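Cytosol aminopeptidase (Staphylococcus aureus subsp. aureus, PDB 3KZW) probably removes N-terminal amino acids, leucine in particular, from peptides as a metal-dependent cytosolic aminopeptidase of the leucyl aminopeptidase family. Local coordinates at residues Y93-G101 against I114-E125. Residues are numbered along the deposited sequence; the frame is centred on the assembly and turned at random.
Sequences YRLITVGLG and IWGHLFQYIKSE
The CA atoms of Val98 and Leu118 are the closest pair across strand 93-101 and helix 114-124, 6.5 Å apart. The two axes approach to 8.7 Å and run antiparallel, at 168°. Alternate strand residues Arg94, Ile96 and Val98 point at the helix. Val98 CG2 sits 3.9 Å from Ile114 CG2, and the two side chains cross at about a right angle. Leu100 CD2 touches the same Ile114 methyl. Ile96 spreads its branches: CG2 meets Leu118 CD1, while CD1 lies 3.8 Å from Ile122 CD1 and near the edge of the Tyr121 ring. Arg94 is extended from CG to NE, with CG trans to the backbone N (chi1 -174°), which carries its guanidinium to the C-terminal end of the helix. Its NH2 forms a salt bridge with Glu125 OE1 (2.9 Å), approaching from above the carboxylate plane. The same NH2 makes a weak hydrogen bond to Tyr121 OH (3.2 Å). Glu125 CG lies over one face of the Tyr121 ring, offset toward its rim. The helix packs on one face of the mixed sheet in the N-terminal domain, and Leu118 also reaches Ile41 of neighbouring strand 39-45. The chemistry is divided: an aliphatic interface gives way to a buried arginine, whose charge is probably balanced by Glu125 just beyond the helix.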
ATOM      1  N   TYR A  93      15.496  15.300  59.502  1.00  2.68           N
ATOM      2  CA  TYR A  93      15.746  15.770  58.145  1.00  2.64           C
ATOM      3  C   TYR A  93      15.064  14.882  57.112  1.00  2.64           C
ATOM      4  O   TYR A  93      14.844  13.691  57.344  1.00  2.63           O
ATOM      5  CB  TYR A  93      17.253  15.815  57.867  1.00  2.65           C
ATOM      6  CG  TYR A  93      17.965  17.012  58.464  1.00  2.68           C
ATOM      7  CD1 TYR A  93      18.351  17.025  59.803  1.00  2.69           C
ATOM      8  CD2 TYR A  93      18.260  18.130  57.684  1.00  2.69           C
ATOM      9  CE1 TYR A  93      19.008  18.123  60.351  1.00  2.72           C
ATOM     10  CE2 TYR A  93      18.914  19.234  58.224  1.00  2.66           C
ATOM     11  CZ  TYR A  93      19.286  19.222  59.559  1.00  2.71           C
ATOM     12  OH  TYR A  93      19.934  20.307  60.106  1.00  2.73           O
ATOM     13  N   ARG A  94      14.725  15.479  55.974  1.00  2.64           N
ATOM     14  CA  ARG A  94      14.297  14.723  54.808  1.00  2.63           C
ATOM     15  C   ARG A  94      15.546  14.335  54.029  1.00  2.61           C
ATOM     16  O   ARG A  94      16.206  15.189  53.437  1.00  2.61           O
ATOM     17  CB  ARG A  94      13.351  15.555  53.936  1.00  2.65           C
ATOM     18  CG  ARG A  94      12.745  14.791  52.767  1.00  2.62           C
ATOM     19  CD  ARG A  94      11.962  15.709  51.848  1.00  2.63           C
ATOM     20  NE  ARG A  94      11.368  14.973  50.736  1.00  2.63           N
ATOM     21  CZ  ARG A  94      10.616  15.514  49.782  1.00  2.65           C
ATOM     22  NH1 ARG A  94      10.350  16.814  49.787  1.00  2.71           N
ATOM     23  NH2 ARG A  94      10.129  14.750  48.816  1.00  2.69           N
ATOM     24  N   LEU A  95      15.879  13.049  54.052  1.00  2.62           N
ATOM     25  CA  LEU A  95      17.046  12.548  53.337  1.00  2.65           C
ATOM     26  C   LEU A  95      16.680  12.091  51.931  1.00  2.65           C
ATOM     27  O   LEU A  95      15.755  11.299  51.753  1.00  2.65           O
ATOM     28  CB  LEU A  95      17.711  11.410  54.118  1.00  2.66           C
ATOM     29  CG  LEU A  95      18.954  10.737  53.521  1.00  2.64           C
ATOM     30  CD1 LEU A  95      20.063  11.744  53.267  1.00  2.61           C
ATOM     31  CD2 LEU A  95      19.444   9.616  54.424  1.00  2.60           C
ATOM     32  N   ILE A  96      17.410  12.604  50.944  1.00  2.65           N
ATOM     33  CA  ILE A  96      17.241  12.199  49.553  1.00  2.64           C
ATOM     34  C   ILE A  96      18.499  11.483  49.071  1.00  2.68           C
ATOM     35  O   ILE A  96      19.597  12.045  49.074  1.00  2.66           O
ATOM     36  CB  ILE A  96      16.892  13.393  48.636  1.00  2.65           C
ATOM     37  CG1 ILE A  96      15.564  14.021  49.070  1.00  2.63           C
ATOM     38  CG2 ILE A  96      16.814  12.946  47.170  1.00  2.70           C
ATOM     39  CD1 ILE A  96      15.300  15.391  48.490  1.00  2.64           C
ATOM     40  N   THR A  97      18.314  10.233  48.663  1.00  2.71           N
ATOM     41  CA  THR A  97      19.402   9.359  48.260  1.00  2.67           C
ATOM     42  C   THR A  97      19.319   9.051  46.769  1.00  2.69           C
ATOM     43  O   THR A  97      18.246   8.733  46.254  1.00  2.70           O
ATOM     44  CB  THR A  97      19.375   8.062  49.104  1.00  2.65           C
ATOM     45  OG1 THR A  97      20.124   8.270  50.307  1.00  2.77           O
ATOM     46  CG2 THR A  97      19.954   6.869  48.350  1.00  2.74           C
ATOM     47  N   VAL A  98      20.453   9.174  46.082  1.00  2.67           N
ATOM     48  CA  VAL A  98      20.577   8.714  44.700  1.00  2.67           C
ATOM     49  C   VAL A  98      21.714   7.692  44.595  1.00  2.66           C
ATOM     50  O   VAL A  98      22.825   7.937  45.064  1.00  2.68           O
ATOM     51  CB  VAL A  98      20.743   9.894  43.689  1.00  2.67           C
ATOM     52  CG1 VAL A  98      21.963  10.751  44.013  1.00  2.63           C
ATOM     53  CG2 VAL A  98      20.793   9.388  42.252  1.00  2.62           C
ATOM     54  N   GLY A  99      21.414   6.541  44.002  1.00  2.67           N
ATOM     55  CA  GLY A  99      22.389   5.465  43.852  1.00  2.64           C
ATOM     56  C   GLY A  99      23.506   5.796  42.881  1.00  2.64           C
ATOM     57  O   GLY A  99      23.282   6.456  41.862  1.00  2.62           O
ATOM     58  N   LEU A 100      24.710   5.332  43.204  1.00  2.64           N
ATOM     59  CA  LEU A 100      25.890   5.586  42.375  1.00  2.63           C
ATOM     60  C   LEU A 100      26.445   4.308  41.757  1.00  2.61           C
ATOM     61  O   LEU A 100      27.273   4.366  40.847  1.00  2.66           O
ATOM     62  CB  LEU A 100      26.983   6.281  43.189  1.00  2.63           C
ATOM     63  CG  LEU A 100      26.619   7.485  44.064  1.00  2.60           C
ATOM     64  CD1 LEU A 100      27.774   7.806  44.989  1.00  2.59           C
ATOM     65  CD2 LEU A 100      26.242   8.704  43.234  1.00  2.59           C
ATOM     66  N   GLY A 101      25.981   3.162  42.252  1.00  2.59           N
ATOM     67  CA  GLY A 101      26.474   1.859  41.809  1.00  2.62           C
ATOM     68  C   GLY A 101      27.889   1.612  42.284  1.00  2.60           C
ATOM     69  O   GLY A 101      28.319   2.177  43.288  1.00  2.59           O
ATOM     70  N   ILE A 114      22.716   9.754  37.139  1.00  2.67           N
ATOM     71  CA  ILE A 114      22.692  10.091  38.566  1.00  2.61           C
ATOM     72  C   ILE A 114      22.183  11.515  38.793  1.00  2.60           C
ATOM     73  O   ILE A 114      21.200  11.711  39.508  1.00  2.61           O
ATOM     74  CB  ILE A 114      24.085   9.893  39.238  1.00  2.63           C
ATOM     75  CG1 ILE A 114      24.429   8.405  39.337  1.00  2.63           C
ATOM     76  CG2 ILE A 114      24.122  10.522  40.629  1.00  2.59           C
ATOM     77  CD1 ILE A 114      25.916   8.119  39.445  1.00  2.61           C
ATOM     78  N   TRP A 115      22.847  12.496  38.183  1.00  2.61           N
ATOM     79  CA  TRP A 115      22.455  13.902  38.320  1.00  2.63           C
ATOM     80  C   TRP A 115      21.092  14.167  37.683  1.00  2.66           C
ATOM     81  O   TRP A 115      20.291  14.942  38.211  1.00  2.63           O
ATOM     82  CB  TRP A 115      23.507  14.837  37.713  1.00  2.60           C
ATOM     83  CG  TRP A 115      24.814  14.872  38.450  1.00  2.68           C
ATOM     84  CD1 TRP A 115      26.036  14.485  37.973  1.00  2.65           C
ATOM     85  CD2 TRP A 115      25.036  15.328  39.793  1.00  2.72           C
ATOM     86  NE1 TRP A 115      27.001  14.667  38.933  1.00  2.61           N
ATOM     87  CE2 TRP A 115      26.417  15.181  40.060  1.00  2.66           C
ATOM     88  CE3 TRP A 115      24.203  15.841  40.798  1.00  2.67           C
ATOM     89  CZ2 TRP A 115      26.984  15.533  41.290  1.00  2.68           C
ATOM     90  CZ3 TRP A 115      24.767  16.188  42.022  1.00  2.66           C
ATOM     91  CH2 TRP A 115      26.146  16.031  42.255  1.00  2.71           C
ATOM     92  N   GLY A 116      20.839  13.512  36.551  1.00  2.68           N
ATOM     93  CA  GLY A 116      19.586  13.652  35.818  1.00  2.63           C
ATOM     94  C   GLY A 116      18.367  13.298  36.645  1.00  2.62           C
ATOM     95  O   GLY A 116      17.471  14.124  36.818  1.00  2.67           O
ATOM     96  N   HIS A 117      18.339  12.074  37.163  1.00  2.58           N
ATOM     97  CA  HIS A 117      17.216  11.612  37.979  1.00  2.62           C
ATOM     98  C   HIS A 117      17.061  12.405  39.277  1.00  2.63           C
ATOM     99  O   HIS A 117      15.940  12.631  39.741  1.00  2.61           O
ATOM    100  CB  HIS A 117      17.324  10.114  38.280  1.00  2.58           C
ATOM    101  CG  HIS A 117      17.022   9.234  37.106  1.00  2.62           C
ATOM    102  ND1 HIS A 117      17.448   7.926  37.032  1.00  2.69           N
ATOM    103  CD2 HIS A 117      16.347   9.475  35.957  1.00  2.63           C
ATOM    104  CE1 HIS A 117      17.046   7.397  35.890  1.00  2.71           C
ATOM    105  NE2 HIS A 117      16.376   8.317  35.219  1.00  2.63           N
ATOM    106  N   LEU A 118      18.188  12.828  39.850  1.00  2.65           N
ATOM    107  CA  LEU A 118      18.192  13.615  41.081  1.00  2.64           C
ATOM    108  C   LEU A 118      17.511  14.969  40.897  1.00  2.67           C
ATOM    109  O   LEU A 118      16.555  15.277  41.602  1.00  2.68           O
ATOM    110  CB  LEU A 118      19.620  13.804  41.607  1.00  2.67           C
ATOM    111  CG  LEU A 118      19.792  14.633  42.889  1.00  2.68           C
ATOM    112  CD1 LEU A 118      19.161  13.936  44.091  1.00  2.66           C
ATOM    113  CD2 LEU A 118      21.255  14.934  43.146  1.00  2.59           C
ATOM    114  N   PHE A 119      18.002  15.763  39.944  1.00  2.70           N
ATOM    115  CA  PHE A 119      17.456  17.099  39.690  1.00  2.68           C
ATOM    116  C   PHE A 119      15.999  17.073  39.214  1.00  2.68           C
ATOM    117  O   PHE A 119      15.235  17.999  39.489  1.00  2.67           O
ATOM    118  CB  PHE A 119      18.335  17.880  38.707  1.00  2.64           C
ATOM    119  CG  PHE A 119      19.697  18.226  39.246  1.00  2.65           C
ATOM    120  CD1 PHE A 119      19.841  18.821  40.501  1.00  2.69           C
ATOM    121  CD2 PHE A 119      20.838  17.976  38.494  1.00  2.67           C
ATOM    122  CE1 PHE A 119      21.103  19.143  40.996  1.00  2.64           C
ATOM    123  CE2 PHE A 119      22.104  18.298  38.984  1.00  2.70           C
ATOM    124  CZ  PHE A 119      22.234  18.882  40.234  1.00  2.59           C
ATOM    125  N   GLN A 120      15.625  16.006  38.510  1.00  2.69           N
ATOM    126  CA  GLN A 120      14.236  15.793  38.097  1.00  2.65           C
ATOM    127  C   GLN A 120      13.332  15.550  39.301  1.00  2.64           C
ATOM    128  O   GLN A 120      12.209  16.051  39.347  1.00  2.66           O
ATOM    129  CB  GLN A 120      14.130  14.626  37.114  1.00  2.62           C
ATOM    130  CG  GLN A 120      14.524  14.984  35.689  1.00  2.65           C
ATOM    131  CD  GLN A 120      14.607  13.779  34.773  1.00  2.67           C
ATOM    132  OE1 GLN A 120      14.421  12.638  35.202  1.00  2.72           O
ATOM    133  NE2 GLN A 120      14.892  14.026  33.498  1.00  2.60           N
ATOM    134  N   TYR A 121      13.830  14.784  40.269  1.00  2.65           N
ATOM    135  CA  TYR A 121      13.101  14.537  41.510  1.00  2.65           C
ATOM    136  C   TYR A 121      12.963  15.820  42.333  1.00  2.68           C
ATOM    137  O   TYR A 121      11.881  16.125  42.837  1.00  2.65           O
ATOM    138  CB  TYR A 121      13.772  13.434  42.337  1.00  2.60           C
ATOM    139  CG  TYR A 121      13.005  13.082  43.592  1.00  2.66           C
ATOM    140  CD1 TYR A 121      11.898  12.237  43.540  1.00  2.62           C
ATOM    141  CD2 TYR A 121      13.377  13.603  44.832  1.00  2.67           C
ATOM    142  CE1 TYR A 121      11.182  11.917  44.687  1.00  2.64           C
ATOM    143  CE2 TYR A 121      12.665  13.291  45.989  1.00  2.65           C
ATOM    144  CZ  TYR A 121      11.571  12.445  45.908  1.00  2.69           C
ATOM    145  OH  TYR A 121      10.863  12.132  47.047  1.00  2.68           O
ATOM    146  N   ILE A 122      14.064  16.562  42.451  1.00  2.67           N
ATOM    147  CA  ILE A 122      14.096  17.832  43.176  1.00  2.64           C
ATOM    148  C   ILE A 122      13.047  18.809  42.644  1.00  2.64           C
ATOM    149  O   ILE A 122      12.329  19.432  43.427  1.00  2.71           O
ATOM    150  CB  ILE A 122      15.520  18.483  43.133  1.00  2.67           C
ATOM    151  CG1 ILE A 122      16.577  17.578  43.784  1.00  2.65           C
ATOM    152  CG2 ILE A 122      15.527  19.864  43.788  1.00  2.74           C
ATOM    153  CD1 ILE A 122      16.243  17.089  45.191  1.00  2.72           C
ATOM    154  N   LYS A 123      12.954  18.920  41.318  1.00  2.66           N
ATOM    155  CA  LYS A 123      12.017  19.846  40.677  1.00  2.68           C
ATOM    156  C   LYS A 123      10.556  19.419  40.792  1.00  2.69           C
ATOM    157  O   LYS A 123       9.689  20.246  41.083  1.00  2.70           O
ATOM    158  CB  LYS A 123      12.391  20.098  39.209  1.00  2.67           C
ATOM    159  CG  LYS A 123      13.544  21.090  39.020  1.00  2.84           C
ATOM    160  CD  LYS A 123      13.152  22.517  39.423  1.00  2.84           C
ATOM    161  CE  LYS A 123      14.370  23.421  39.532  1.00  2.79           C
ATOM    162  NZ  LYS A 123      14.002  24.807  39.917  1.00  2.79           N
ATOM    163  N   SER A 124      10.291  18.130  40.579  1.00  2.66           N
ATOM    164  CA  SER A 124       8.927  17.604  40.651  1.00  2.68           C
ATOM    165  C   SER A 124       8.379  17.614  42.076  1.00  2.67           C
ATOM    166  O   SER A 124       7.165  17.628  42.275  1.00  2.71           O
ATOM    167  CB  SER A 124       8.852  16.193  40.066  1.00  2.68           C
ATOM    168  OG  SER A 124       9.525  15.265  40.895  1.00  2.86           O
ATOM    169  N   GLU A 125       9.275  17.607  43.059  1.00  2.69           N
ATOM    170  CA  GLU A 125       8.886  17.668  44.470  1.00  2.67           C
ATOM    171  C   GLU A 125       8.830  19.102  45.009  1.00  2.66           C
ATOM    172  O   GLU A 125       8.545  19.310  46.190  1.00  2.67           O
ATOM    173  CB  GLU A 125       9.815  16.801  45.330  1.00  2.62           C
ATOM    174  CG  GLU A 125       9.585  15.299  45.183  1.00  2.65           C
ATOM    175  CD  GLU A 125       8.265  14.827  45.786  1.00  2.77           C
ATOM    176  OE1 GLU A 125       7.973  15.182  46.951  1.00  2.74           O
ATOM    177  OE2 GLU A 125       7.523  14.090  45.096  1.00  2.72           O
TER